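Local coordinates for ATP-dependent RNA helicase HrpB (PDB 6EUD), which hydrolyses ATP to ADP and phosphate as a DExH-box RNA helicase that binds single-stranded RNA, at residues L218-P223 against V271-N276; G226-V231 against P247-L252; R288-C293 against G333-L338; V205-M210 against E233-R238. All blocks are in the same frame, centred on the assembly; numbering follows the deposited sequence.

Interaction 1 of 4, residues L218-P223 against V271-N276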
loop_
_atom_site.group_PDB
_atom_site.type_symbol
_atom_site.label_atom_id
_atom_site.label_comp_id
_atom_site.label_asym_id
_atom_site.label_seq_id
_atom_site.Cartn_x
_atom_site.Cartn_y
_atom_site.Cartn_z
ATOM N N LEU A 218 -29.973 -3.068 23.123
ATOM C CA LEU A 218 -28.579 -2.714 23.064
ATOM C C LEU A 218 -27.939 -3.290 21.814
ATOM O O LEU A 218 -28.138 -4.467 21.498
ATOM C CB LEU A 218 -27.863 -3.224 24.323
ATOM C CG LEU A 218 -26.404 -2.850 24.602
ATOM C CD1 LEU A 218 -26.105 -2.921 26.123
ATOM C CD2 LEU A 218 -25.491 -3.785 23.841
ATOM N N LEU A 219 -27.150 -2.456 21.132
ATOM C CA LEU A 219 -26.403 -2.863 19.945
ATOM C C LEU A 219 -24.903 -2.877 20.256
ATOM O O LEU A 219 -24.306 -1.855 20.627
ATOM C CB LEU A 219 -26.687 -1.926 18.759
ATOM C CG LEU A 219 -25.921 -2.180 17.445
ATOM C CD1 LEU A 219 -26.164 -3.594 16.844
ATOM C CD2 LEU A 219 -26.284 -1.097 16.430
ATOM N N LEU A 220 -24.307 -4.046 20.098
ATOM C CA LEU A 220 -22.907 -4.260 20.432
ATOM C C LEU A 220 -22.082 -4.469 19.164
ATOM O O LEU A 220 -22.314 -5.438 18.441
ATOM C CB LEU A 220 -22.785 -5.470 21.366
ATOM C CG LEU A 220 -21.409 -6.047 21.671
ATOM C CD1 LEU A 220 -20.469 -4.991 22.254
ATOM C CD2 LEU A 220 -21.566 -7.245 22.628
ATOM N N PHE A 221 -21.139 -3.568 18.894
ATOM C CA PHE A 221 -20.268 -3.691 17.723
ATOM C C PHE A 221 -19.022 -4.474 18.075
ATOM O O PHE A 221 -18.352 -4.137 19.034
ATOM C CB PHE A 221 -19.875 -2.311 17.165
ATOM C CG PHE A 221 -21.028 -1.559 16.499
ATOM C CD1 PHE A 221 -21.699 -0.527 17.169
ATOM C CD2 PHE A 221 -21.435 -1.883 15.204
ATOM C CE1 PHE A 221 -22.756 0.175 16.556
ATOM C CE2 PHE A 221 -22.490 -1.190 14.583
ATOM C CZ PHE A 221 -23.149 -0.160 15.258
ATOM N N LEU A 222 -18.726 -5.515 17.292
ATOM C CA LEU A 222 -17.551 -6.367 17.485
ATOM C C LEU A 222 -16.772 -6.503 16.169
ATOM O O LEU A 222 -17.308 -6.192 15.100
ATOM C CB LEU A 222 -17.999 -7.731 18.015
ATOM C CG LEU A 222 -18.558 -7.576 19.426
ATOM C CD1 LEU A 222 -19.201 -8.847 19.959
ATOM C CD2 LEU A 222 -17.420 -7.093 20.336
ATOM N N PRO A 223 -15.502 -6.964 16.230
ATOM C CA PRO A 223 -14.698 -7.007 14.995
ATOM C C PRO A 223 -15.131 -8.078 13.978
ATOM O O PRO A 223 -15.038 -7.836 12.775
ATOM C CB PRO A 223 -13.286 -7.323 15.506
ATOM C CG PRO A 223 -13.305 -6.979 16.991
ATOM C CD PRO A 223 -14.696 -7.296 17.422
ATOM N N VAL A 271 -30.016 -7.888 22.980
ATOM C CA VAL A 271 -28.659 -7.488 22.683
ATOM C C VAL A 271 -28.308 -7.972 21.287
ATOM O O VAL A 271 -28.282 -9.168 21.033
ATOM C CB VAL A 271 -27.651 -8.059 23.685
ATOM C CG1 VAL A 271 -26.217 -7.685 23.266
ATOM C CG2 VAL A 271 -27.969 -7.564 25.096
ATOM N N VAL A 272 -28.048 -7.040 20.385
ATOM C CA VAL A 272 -27.663 -7.402 19.041
ATOM C C VAL A 272 -26.155 -7.315 18.940
ATOM O O VAL A 272 -25.562 -6.265 19.173
ATOM C CB VAL A 272 -28.332 -6.503 17.983
ATOM C CG1 VAL A 272 -27.881 -6.887 16.610
ATOM C CG2 VAL A 272 -29.827 -6.633 18.066
ATOM N N LEU A 273 -25.537 -8.446 18.627
ATOM C CA LEU A 273 -24.097 -8.526 18.479
ATOM C C LEU A 273 -23.792 -8.499 16.981
ATOM O O LEU A 273 -24.137 -9.417 16.250
ATOM C CB LEU A 273 -23.544 -9.790 19.150
ATOM C CG LEU A 273 -23.906 -10.116 20.615
ATOM C CD1 LEU A 273 -25.202 -10.935 20.727
ATOM C CD2 LEU A 273 -22.750 -10.827 21.335
ATOM N N ALA A 274 -23.153 -7.435 16.520
ATOM C CA ALA A 274 -22.980 -7.231 15.090
ATOM C C ALA A 274 -21.576 -6.770 14.749
ATOM O O ALA A 274 -20.843 -6.275 15.620
ATOM C CB ALA A 274 -24.009 -6.215 14.574
ATOM N N THR A 275 -21.212 -6.941 13.480
ATOM C CA THR A 275 -20.027 -6.313 12.902
ATOM C C THR A 275 -20.409 -4.933 12.389
ATOM O O THR A 275 -21.588 -4.569 12.442
ATOM C CB THR A 275 -19.470 -7.132 11.748
ATOM O OG1 THR A 275 -20.470 -7.203 10.727
ATOM C CG2 THR A 275 -19.127 -8.536 12.210
ATOM N N ASN A 276 -19.453 -4.180 11.836
ATOM C CA ASN A 276 -19.765 -2.807 11.414
ATOM C C ASN A 276 -20.709 -2.692 10.207
ATOM O O ASN A 276 -20.967 -1.596 9.718
ATOM C CB ASN A 276 -18.482 -2.008 11.146
ATOM C CG ASN A 276 -17.589 -2.645 10.118
ATOM O OD1 ASN A 276 -17.938 -3.648 9.485
ATOM N ND2 ASN A 276 -16.406 -2.064 9.949
HETATM O O HOH W 1 -16.821 -3.960 13.151
#

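Interaction 2 of 4, residues G226-V231 against P247-L252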
loop_
_atom_site.group_PDB
_atom_site.type_symbol
_atom_site.label_atom_id
_atom_site.label_comp_id
_atom_site.label_asym_id
_atom_site.label_seq_id
_atom_site.Cartn_x
_atom_site.Cartn_y
_atom_site.Cartn_z
ATOM N N GLY A 226 -16.176 -14.586 14.940
ATOM C CA GLY A 226 -15.582 -15.265 16.084
ATOM C C GLY A 226 -15.800 -14.516 17.389
ATOM O O GLY A 226 -16.159 -15.140 18.387
ATOM N N GLU A 227 -15.606 -13.190 17.382
ATOM C CA GLU A 227 -15.778 -12.394 18.599
ATOM C C GLU A 227 -17.242 -12.345 18.985
ATOM O O GLU A 227 -17.575 -12.427 20.169
ATOM C CB GLU A 227 -15.235 -10.972 18.439
ATOM C CG GLU A 227 -13.727 -10.870 18.366
ATOM C CD GLU A 227 -13.167 -11.195 16.987
ATOM O OE1 GLU A 227 -13.898 -11.016 15.983
ATOM O OE2 GLU A 227 -11.985 -11.606 16.915
ATOM N N ILE A 228 -18.117 -12.224 17.990
ATOM C CA ILE A 228 -19.548 -12.321 18.240
ATOM C C ILE A 228 -19.918 -13.612 18.982
ATOM O O ILE A 228 -20.686 -13.581 19.948
ATOM C CB ILE A 228 -20.348 -12.250 16.937
ATOM C CG1 ILE A 228 -20.202 -10.858 16.321
ATOM C CG2 ILE A 228 -21.829 -12.603 17.190
ATOM C CD1 ILE A 228 -21.020 -10.646 15.074
ATOM N N GLN A 229 -19.370 -14.744 18.547
ATOM C CA GLN A 229 -19.701 -16.027 19.169
ATOM C C GLN A 229 -19.186 -16.099 20.601
ATOM O O GLN A 229 -19.916 -16.492 21.526
ATOM C CB GLN A 229 -19.126 -17.177 18.353
ATOM C CG GLN A 229 -19.619 -17.229 16.936
ATOM C CD GLN A 229 -19.035 -18.397 16.167
ATOM O OE1 GLN A 229 -18.178 -19.116 16.675
ATOM N NE2 GLN A 229 -19.508 -18.598 14.939
ATOM N N ARG A 230 -17.932 -15.702 20.797
ATOM C CA ARG A 230 -17.315 -15.812 22.117
ATOM C C ARG A 230 -17.939 -14.868 23.147
ATOM O O ARG A 230 -18.137 -15.271 24.306
ATOM C CB ARG A 230 -15.801 -15.586 22.019
ATOM C CG ARG A 230 -15.073 -16.787 21.419
ATOM C CD ARG A 230 -13.565 -16.622 21.425
ATOM N NE ARG A 230 -13.143 -15.585 20.491
ATOM C CZ ARG A 230 -12.970 -15.779 19.190
ATOM N NH1 ARG A 230 -13.196 -16.968 18.656
ATOM N NH2 ARG A 230 -12.572 -14.776 18.424
ATOM N N VAL A 231 -18.246 -13.632 22.741
ATOM C CA VAL A 231 -18.849 -12.687 23.662
ATOM C C VAL A 231 -20.258 -13.168 23.987
ATOM O O VAL A 231 -20.728 -13.043 25.128
ATOM C CB VAL A 231 -18.897 -11.252 23.091
ATOM C CG1 VAL A 231 -19.845 -10.385 23.909
ATOM C CG2 VAL A 231 -17.506 -10.647 23.030
ATOM N N PRO A 247 -27.185 -12.615 17.669
ATOM C CA PRO A 247 -26.042 -12.414 16.766
ATOM C C PRO A 247 -26.500 -11.937 15.397
ATOM O O PRO A 247 -27.632 -12.168 15.021
ATOM C CB PRO A 247 -25.405 -13.804 16.680
ATOM C CG PRO A 247 -26.500 -14.743 17.109
ATOM C CD PRO A 247 -27.284 -14.006 18.136
ATOM N N LEU A 248 -25.627 -11.265 14.668
ATOM C CA LEU A 248 -25.974 -10.748 13.358
ATOM C C LEU A 248 -24.764 -10.759 12.440
ATOM O O LEU A 248 -23.916 -9.856 12.476
ATOM C CB LEU A 248 -26.545 -9.335 13.457
ATOM C CG LEU A 248 -27.145 -8.825 12.150
ATOM C CD1 LEU A 248 -28.235 -9.757 11.729
ATOM C CD2 LEU A 248 -27.696 -7.443 12.310
ATOM N N TYR A 249 -24.688 -11.817 11.641
ATOM C CA TYR A 249 -23.755 -11.889 10.526
ATOM C C TYR A 249 -24.438 -12.524 9.317
ATOM O O TYR A 249 -25.421 -13.253 9.473
ATOM C CB TYR A 249 -22.495 -12.662 10.909
ATOM C CG TYR A 249 -22.685 -13.844 11.836
ATOM C CD1 TYR A 249 -22.758 -13.667 13.209
ATOM C CD2 TYR A 249 -22.723 -15.141 11.347
ATOM C CE1 TYR A 249 -22.903 -14.750 14.070
ATOM C CE2 TYR A 249 -22.861 -16.232 12.204
ATOM C CZ TYR A 249 -22.951 -16.028 13.560
ATOM O OH TYR A 249 -23.089 -17.095 14.416
ATOM N N GLY A 250 -23.919 -12.228 8.123
ATOM C CA GLY A 250 -24.489 -12.713 6.874
ATOM C C GLY A 250 -24.736 -14.213 6.790
ATOM O O GLY A 250 -25.674 -14.660 6.129
ATOM N N ALA A 251 -23.908 -14.993 7.477
ATOM C CA ALA A 251 -23.990 -16.449 7.399
ATOM C C ALA A 251 -25.037 -17.040 8.338
ATOM O O ALA A 251 -24.993 -18.233 8.652
ATOM C CB ALA A 251 -22.623 -17.062 7.695
ATOM N N LEU A 252 -25.985 -16.216 8.775
ATOM C CA LEU A 252 -26.922 -16.638 9.811
ATOM C C LEU A 252 -28.214 -17.245 9.279
ATOM O O LEU A 252 -28.356 -17.523 8.090
ATOM C CB LEU A 252 -27.252 -15.469 10.739
ATOM C CG LEU A 252 -26.373 -15.417 11.990
ATOM C CD1 LEU A 252 -26.781 -14.272 12.878
ATOM C CD2 LEU A 252 -26.448 -16.732 12.752
#

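Interaction 3 of 4, residues R288-C293 against G333-L338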
loop_
_atom_site.group_PDB
_atom_site.type_symbol
_atom_site.label_atom_id
_atom_site.label_comp_id
_atom_site.label_asym_id
_atom_site.label_seq_id
_atom_site.Cartn_x
_atom_site.Cartn_y
_atom_site.Cartn_z
ATOM N N ARG A 288 -31.617 1.806 21.817
ATOM C CA ARG A 288 -31.248 3.101 22.429
ATOM C C ARG A 288 -29.926 3.010 23.226
ATOM O O ARG A 288 -29.448 4.000 23.755
ATOM C CB ARG A 288 -32.382 3.633 23.327
ATOM C CG ARG A 288 -32.483 2.979 24.671
ATOM C CD ARG A 288 -33.444 3.727 25.604
ATOM N NE ARG A 288 -32.928 5.035 26.016
ATOM C CZ ARG A 288 -32.332 5.286 27.183
ATOM N NH1 ARG A 288 -32.161 4.320 28.073
ATOM N NH2 ARG A 288 -31.911 6.510 27.462
ATOM N N LEU A 289 -29.336 1.818 23.285
ATOM C CA LEU A 289 -28.014 1.602 23.892
ATOM C C LEU A 289 -27.038 1.018 22.868
ATOM O O LEU A 289 -27.356 0.047 22.185
ATOM C CB LEU A 289 -28.109 0.651 25.085
ATOM C CG LEU A 289 -29.155 1.004 26.153
ATOM C CD1 LEU A 289 -29.180 -0.055 27.237
ATOM C CD2 LEU A 289 -28.883 2.378 26.737
ATOM N N VAL A 290 -25.851 1.605 22.762
ATOM C CA VAL A 290 -24.792 1.022 21.966
ATOM C C VAL A 290 -23.556 0.701 22.839
ATOM O O VAL A 290 -23.169 1.455 23.747
ATOM C CB VAL A 290 -24.419 1.959 20.791
ATOM C CG1 VAL A 290 -23.037 1.652 20.231
ATOM C CG2 VAL A 290 -25.500 1.897 19.686
ATOM N N VAL A 291 -22.952 -0.451 22.579
ATOM C CA VAL A 291 -21.649 -0.734 23.137
ATOM C C VAL A 291 -20.713 -0.959 21.975
ATOM O O VAL A 291 -20.915 -1.841 21.150
ATOM C CB VAL A 291 -21.644 -1.955 24.104
ATOM C CG1 VAL A 291 -20.219 -2.239 24.587
ATOM C CG2 VAL A 291 -22.587 -1.705 25.296
ATOM N N ASP A 292 -19.679 -0.133 21.926
ATOM C CA ASP A 292 -18.745 -0.087 20.820
ATOM C C ASP A 292 -17.339 -0.504 21.287
ATOM O O ASP A 292 -16.679 0.218 22.077
ATOM C CB ASP A 292 -18.737 1.327 20.211
ATOM C CG ASP A 292 -17.627 1.521 19.190
ATOM O OD1 ASP A 292 -17.267 0.546 18.490
ATOM O OD2 ASP A 292 -17.111 2.653 19.090
ATOM N N CYS A 293 -16.887 -1.669 20.823
ATOM C CA CYS A 293 -15.560 -2.165 21.208
ATOM C C CYS A 293 -14.447 -1.291 20.611
ATOM O O CYS A 293 -13.297 -1.397 21.012
ATOM C CB CYS A 293 -15.366 -3.633 20.773
ATOM S SG CYS A 293 -15.068 -3.909 19.014
ATOM N N GLY A 333 -30.435 8.359 23.563
ATOM C CA GLY A 333 -29.766 7.107 23.828
ATOM C C GLY A 333 -28.440 7.287 24.506
ATOM O O GLY A 333 -28.087 8.375 24.930
ATOM N N ILE A 334 -27.710 6.186 24.620
ATOM C CA ILE A 334 -26.445 6.132 25.334
ATOM C C ILE A 334 -25.490 5.230 24.557
ATOM O O ILE A 334 -25.879 4.147 24.113
ATOM C CB ILE A 334 -26.615 5.579 26.768
ATOM C CG1 ILE A 334 -27.717 6.326 27.523
ATOM C CG2 ILE A 334 -25.298 5.614 27.545
ATOM C CD1 ILE A 334 -28.030 5.711 28.871
ATOM N N SER A 335 -24.253 5.682 24.394
ATOM C CA SER A 335 -23.225 4.912 23.708
ATOM C C SER A 335 -22.011 4.745 24.623
ATOM O O SER A 335 -21.485 5.727 25.156
ATOM C CB SER A 335 -22.817 5.605 22.408
ATOM O OG SER A 335 -21.855 4.864 21.681
ATOM N N LEU A 336 -21.587 3.500 24.822
ATOM C CA LEU A 336 -20.405 3.199 25.619
ATOM C C LEU A 336 -19.247 2.682 24.732
ATOM O O LEU A 336 -19.355 1.619 24.090
ATOM C CB LEU A 336 -20.751 2.168 26.710
ATOM C CG LEU A 336 -19.576 1.641 27.548
ATOM C CD1 LEU A 336 -18.884 2.773 28.341
ATOM C CD2 LEU A 336 -20.011 0.524 28.495
ATOM N N HIS A 337 -18.151 3.433 24.683
ATOM C CA HIS A 337 -17.004 3.028 23.888
ATOM C C HIS A 337 -15.952 2.354 24.765
ATOM O O HIS A 337 -15.502 2.926 25.746
ATOM C CB HIS A 337 -16.434 4.241 23.142
ATOM C CG HIS A 337 -17.459 4.950 22.287
ATOM N ND1 HIS A 337 -17.744 4.575 20.985
ATOM C CD2 HIS A 337 -18.287 5.988 22.561
ATOM C CE1 HIS A 337 -18.685 5.358 20.491
ATOM N NE2 HIS A 337 -19.032 6.227 21.428
ATOM N N LEU A 338 -15.558 1.137 24.404
ATOM C CA LEU A 338 -14.636 0.346 25.223
ATOM C C LEU A 338 -13.146 0.703 25.056
ATOM O O LEU A 338 -12.278 -0.180 24.912
ATOM C CB LEU A 338 -14.841 -1.129 24.923
ATOM C CG LEU A 338 -16.272 -1.563 25.223
ATOM C CD1 LEU A 338 -16.398 -3.086 25.070
ATOM C CD2 LEU A 338 -16.697 -1.087 26.603
HETATM O O HOH W 2 -12.045 -2.253 23.136
#

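Interaction 4 of 4, residues V205-M210 against E233-R238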
loop_
_atom_site.group_PDB
_atom_site.type_symbol
_atom_site.label_atom_id
_atom_site.label_comp_id
_atom_site.label_asym_id
_atom_site.label_seq_id
_atom_site.Cartn_x
_atom_site.Cartn_y
_atom_site.Cartn_z
ATOM N N VAL A 205 -18.689 -8.261 30.407
ATOM C CA VAL A 205 -18.880 -7.645 31.703
ATOM C C VAL A 205 -19.337 -6.209 31.542
ATOM O O VAL A 205 -20.243 -5.769 32.229
ATOM C CB VAL A 205 -17.599 -7.710 32.550
ATOM C CG1 VAL A 205 -17.652 -6.712 33.716
ATOM C CG2 VAL A 205 -17.410 -9.130 33.067
ATOM N N ALA A 206 -18.717 -5.477 30.624
ATOM C CA ALA A 206 -19.111 -4.096 30.373
ATOM C C ALA A 206 -20.556 -4.035 29.891
ATOM O O ALA A 206 -21.317 -3.177 30.331
ATOM C CB ALA A 206 -18.174 -3.440 29.356
ATOM N N THR A 207 -20.932 -4.967 29.016
ATOM C CA THR A 207 -22.265 -4.999 28.407
ATOM C C THR A 207 -23.358 -5.365 29.429
ATOM O O THR A 207 -24.432 -4.749 29.446
ATOM C CB THR A 207 -22.296 -5.988 27.219
ATOM O OG1 THR A 207 -21.339 -5.572 26.236
ATOM C CG2 THR A 207 -23.660 -6.056 26.564
ATOM N N ALA A 208 -23.083 -6.346 30.287
ATOM C CA ALA A 208 -24.046 -6.744 31.310
ATOM C C ALA A 208 -24.261 -5.615 32.295
ATOM O O ALA A 208 -25.360 -5.452 32.830
ATOM C CB ALA A 208 -23.580 -8.010 32.043
ATOM N N GLU A 209 -23.216 -4.829 32.529
ATOM C CA GLU A 209 -23.328 -3.710 33.438
ATOM C C GLU A 209 -24.160 -2.579 32.827
ATOM O O GLU A 209 -24.910 -1.909 33.530
ATOM C CB GLU A 209 -21.940 -3.214 33.835
ATOM C CG GLU A 209 -21.938 -1.979 34.752
ATOM C CD GLU A 209 -22.569 -2.240 36.132
ATOM O OE1 GLU A 209 -22.826 -3.418 36.486
ATOM O OE2 GLU A 209 -22.801 -1.258 36.871
ATOM N N MET A 210 -24.033 -2.357 31.525
ATOM C CA MET A 210 -24.892 -1.387 30.861
ATOM C C MET A 210 -26.378 -1.781 30.911
ATOM O O MET A 210 -27.258 -0.941 31.116
ATOM C CB MET A 210 -24.450 -1.196 29.420
ATOM C CG MET A 210 -25.044 0.059 28.798
ATOM S SD MET A 210 -23.824 1.028 27.989
ATOM C CE MET A 210 -24.865 2.273 27.336
ATOM N N GLU A 233 -21.350 -16.239 24.242
ATOM C CA GLU A 233 -21.249 -17.258 25.274
ATOM C C GLU A 233 -20.979 -16.638 26.649
ATOM O O GLU A 233 -21.589 -17.049 27.637
ATOM C CB GLU A 233 -20.158 -18.268 24.922
ATOM C CG GLU A 233 -19.893 -19.271 26.019
ATOM C CD GLU A 233 -19.127 -20.474 25.522
ATOM O OE1 GLU A 233 -18.856 -20.535 24.303
ATOM O OE2 GLU A 233 -18.801 -21.358 26.345
ATOM N N GLN A 234 -20.084 -15.650 26.714
ATOM C CA GLN A 234 -19.766 -15.014 27.990
ATOM C C GLN A 234 -20.939 -14.201 28.499
ATOM O O GLN A 234 -21.164 -14.106 29.704
ATOM C CB GLN A 234 -18.524 -14.125 27.872
ATOM C CG GLN A 234 -17.269 -14.912 27.573
ATOM C CD GLN A 234 -17.103 -16.088 28.533
ATOM O OE1 GLN A 234 -17.300 -15.946 29.739
ATOM N NE2 GLN A 234 -16.767 -17.255 27.997
ATOM N N LEU A 235 -21.685 -13.614 27.572
ATOM C CA LEU A 235 -22.835 -12.786 27.909
ATOM C C LEU A 235 -23.946 -13.651 28.516
ATOM O O LEU A 235 -24.593 -13.277 29.491
ATOM C CB LEU A 235 -23.308 -12.056 26.653
ATOM C CG LEU A 235 -23.850 -10.637 26.743
ATOM C CD1 LEU A 235 -23.069 -9.838 27.751
ATOM C CD2 LEU A 235 -23.750 -10.003 25.361
ATOM N N ALA A 236 -24.110 -14.838 27.950
ATOM C CA ALA A 236 -25.155 -15.791 28.318
ATOM C C ALA A 236 -25.264 -16.128 29.820
ATOM O O ALA A 236 -26.354 -16.431 30.319
ATOM C CB ALA A 236 -24.950 -17.065 27.513
ATOM N N SER A 237 -24.147 -16.066 30.536
ATOM C CA SER A 237 -24.111 -16.388 31.963
ATOM C C SER A 237 -24.232 -15.151 32.865
ATOM O O SER A 237 -24.293 -15.258 34.088
ATOM C CB SER A 237 -22.812 -17.111 32.283
ATOM O OG SER A 237 -21.705 -16.271 31.974
ATOM N N ARG A 238 -24.249 -13.973 32.248
ATOM C CA ARG A 238 -24.216 -12.728 32.994
ATOM C C ARG A 238 -25.480 -11.885 32.792
ATOM O O ARG A 238 -25.583 -10.775 33.332
ATOM C CB ARG A 238 -22.973 -11.908 32.603
ATOM C CG ARG A 238 -21.631 -12.539 32.972
ATOM C CD ARG A 238 -20.469 -11.743 32.370
ATOM N NE ARG A 238 -19.156 -12.215 32.802
ATOM C CZ ARG A 238 -18.540 -13.278 32.282
ATOM N NH1 ARG A 238 -19.133 -14.000 31.339
ATOM N NH2 ARG A 238 -17.338 -13.640 32.716
HETATM O O HOH W 3 -27.049 -7.681 33.308
#

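Interaction 1 of 4, residues L218-P223 against V271-N276
L218-F221 and V271-A274 run as neighbouring parallel strands, their axes 4.7 Å apart at the closest, in the RecA-like sheet of the helicase C-terminal domain. Four backbone bonds join them in the staggered pattern of a parallel pair. The amide of V272 gives to L218 O at 2.8 Å, L220 N to V272 O at 2.7 Å, A274 N to L220 O, and L222 N to A274 O. All four are nearly straight, with N-H...O angles of at least 160°. The same carbonyls take in CA-H groups as well: V271 CA lies 3.3 Å from L218 O, and F221 CA 3.4 Å from A274 O. Further along, a water donates to L222 O and accepts a weak bond from N276 N. T275 O reaches the edge of the F221 ring, 3.9 Å from CD2. On the face of L219 and V272, CG of L219 stands anti to the backbone N (chi1 177°), which brings its CD1 3.7 Å from V272 CG1 and against the methyl of A274. On the other face CD2 of L220 sits 4.0 Å from CD2 of L273. That second face is covered by helices 199-213 and 225-236, with L218 and V271 on L211, and L220 and L273 on V231. Strand 287-302 flanks 218-221 on its far edge, bonding to L219 and F221, while L244 of strand 243-248 bonds to V271.

Interaction 2 of 4, residues G226-V231 against P247-L252
I228 and P247 bring the two backbones nearest, their CA atoms 6.7 Å apart, where helix 226-231 passes the end of strand 243-248. In this RecA-like domain helix 225-236 connects strand 217-221 to the parallel strand 243-248, a beta-alpha-beta crossover that skips over strand 269-274 lying between them. The helix keeps its regular turn, R230 N bonding to G226 O and V231 N to E227 O. Segment 247-252 goes on from the strand into a type I beta turn from Y249 to L252, closed by a weak bond from L252 N to Y249 O. The contact is apolar and small, burying 176 Å² in all. I228 carries most of it through two branches. CG2 of I228 touches both P247 CB (3.8 Å) and, at the ring edge, Y249 CE1 (3.9 Å). I228 and Y249 slide past each other in opposite directions, bringing I228 CD1 4.0 Å from Y249 CD1 and equally near L248 O. With CG between the backbone N and the carbonyl carbon (chi1 36°), Y249 turns its ring edge to I228; one ring face is covered by CG of L252, though that leucine is poorly ordered. At the outer margin Q229 crosses Y249 at about a right angle, its amide plane 50° from the ring, with Q229 NE2 3.9 Å from Y249 OH. Around the contact, I228 also rests on L273 and T275, joining the helix to strand 269-274. V231 packs on L273 too and on V203 of helix 199-213, while L248 points away from the helix to meet L282 and I284.

Interaction 3 of 4, residues R288-C293 against G333-L338
A histidine-carboxylate hydrogen bond between H337 and D292 fastens side chains across two parallel strands of the RecA-like helicase C-terminal domain. ND1 of H337 donates to OD2 of D292 at 2.8 Å, using the anti lone pair of that oxygen. The acceptor lies in the ring plane, and the carboxylate is turned 85° from the imidazole. With CG anti to the backbone N (chi1 171°), D292 brings OD2 across to its neighbour. Its OD1 holds a salt bridge to R323 and accepts from A294 N, while NE2 of H337 bonds R188, so both groups are fixed at their two ends. A phenylalanine in place of H337 would probably leave OD2 of D292 without this donor and R188 NE without the ring nitrogen it bonds. Backbone bonds follow in parallel register, including L336 N to V290 O at 2.8 Å and L338 N to D292 O at 2.7 Å. Past the strand ends a water donates to both C293 O and L338 O, 2.6 Å from the former. On the face opposite D292 and H337, L289 CD2 lies 3.9 Å from I334 CB, and V291 CG1 meets L338 CD1 at 3.9 Å. That apolar face is covered by helix 199-213, with M210 on I334 and L336; helix 317-325 packs against the D292 and H337 face, and strands 217-221 and 186-190 flank the pair on its two edges.

Interaction 4 of 4, residues V205-M210 against E233-R238
L235 and R238 meet T207, A208 and V205 where the end of helix 225-236 lies beside helix 199-213, both packed on one face of the mixed, largely parallel sheet in this RecA-like domain. Q234 makes no direct contact across but anchors what follows, through its backbone carbonyl and side-chain amide. L235 sends CD1 against T207, 4.0 Å from both CB and CG2, the two side chains crossing at about a right angle; the hydroxyl of T207 bonds back to V203 O in its own helix. S237 makes a weak bond from OG to Q234 O as the helix gives way to loop. R238 N bonds to L235 O, and CB of R238 packs 4.0 Å from the methyl of A208. CG of R238 is anti to the carbonyl carbon (chi1 -65°), and the straight chain beyond it carries NE to V205. NH1 of R238 grips Q234 twice, at 2.6 Å to the backbone O, which lies in the guanidinium plane, and at 3.1 Å to OE1, while NH2 makes a long, weak ion pair with D201. A leucine in place of R238 would probably leave Q234 OE1 without this donor and its amide freer to turn. Between the segments a water donates to A208 O at 2.8 Å and, weakly, to R238 O. R238 O is also 3.6 Å from A208 CB. R238 NE lies 3.6 Å from V205 CG2, oblique to the guanidinium plane.

Overall arrangement
Helix 199-213 opens the series and leads into strand 217-221, then helix 225-236, whose last turn closes interaction 4 back onto the first helix. Interaction 2 closes next, when strand 243-248 reaches helix 225-236; it crosses interaction 4, their segments alternating. Interaction 1 spans a longer loop, from strand 217-221 to strand 269-274, which encloses the whole of interaction 2 and crosses interaction 4. Interaction 3 comes in series after the others, joining strand 287-302 to 333-337. Backbone bonds of L219 with L289 and V291 weld interactions 1 and 3 into one sheet, and M210 and T207 link interaction 4 to the face that carries L218, L220, V291 and L336.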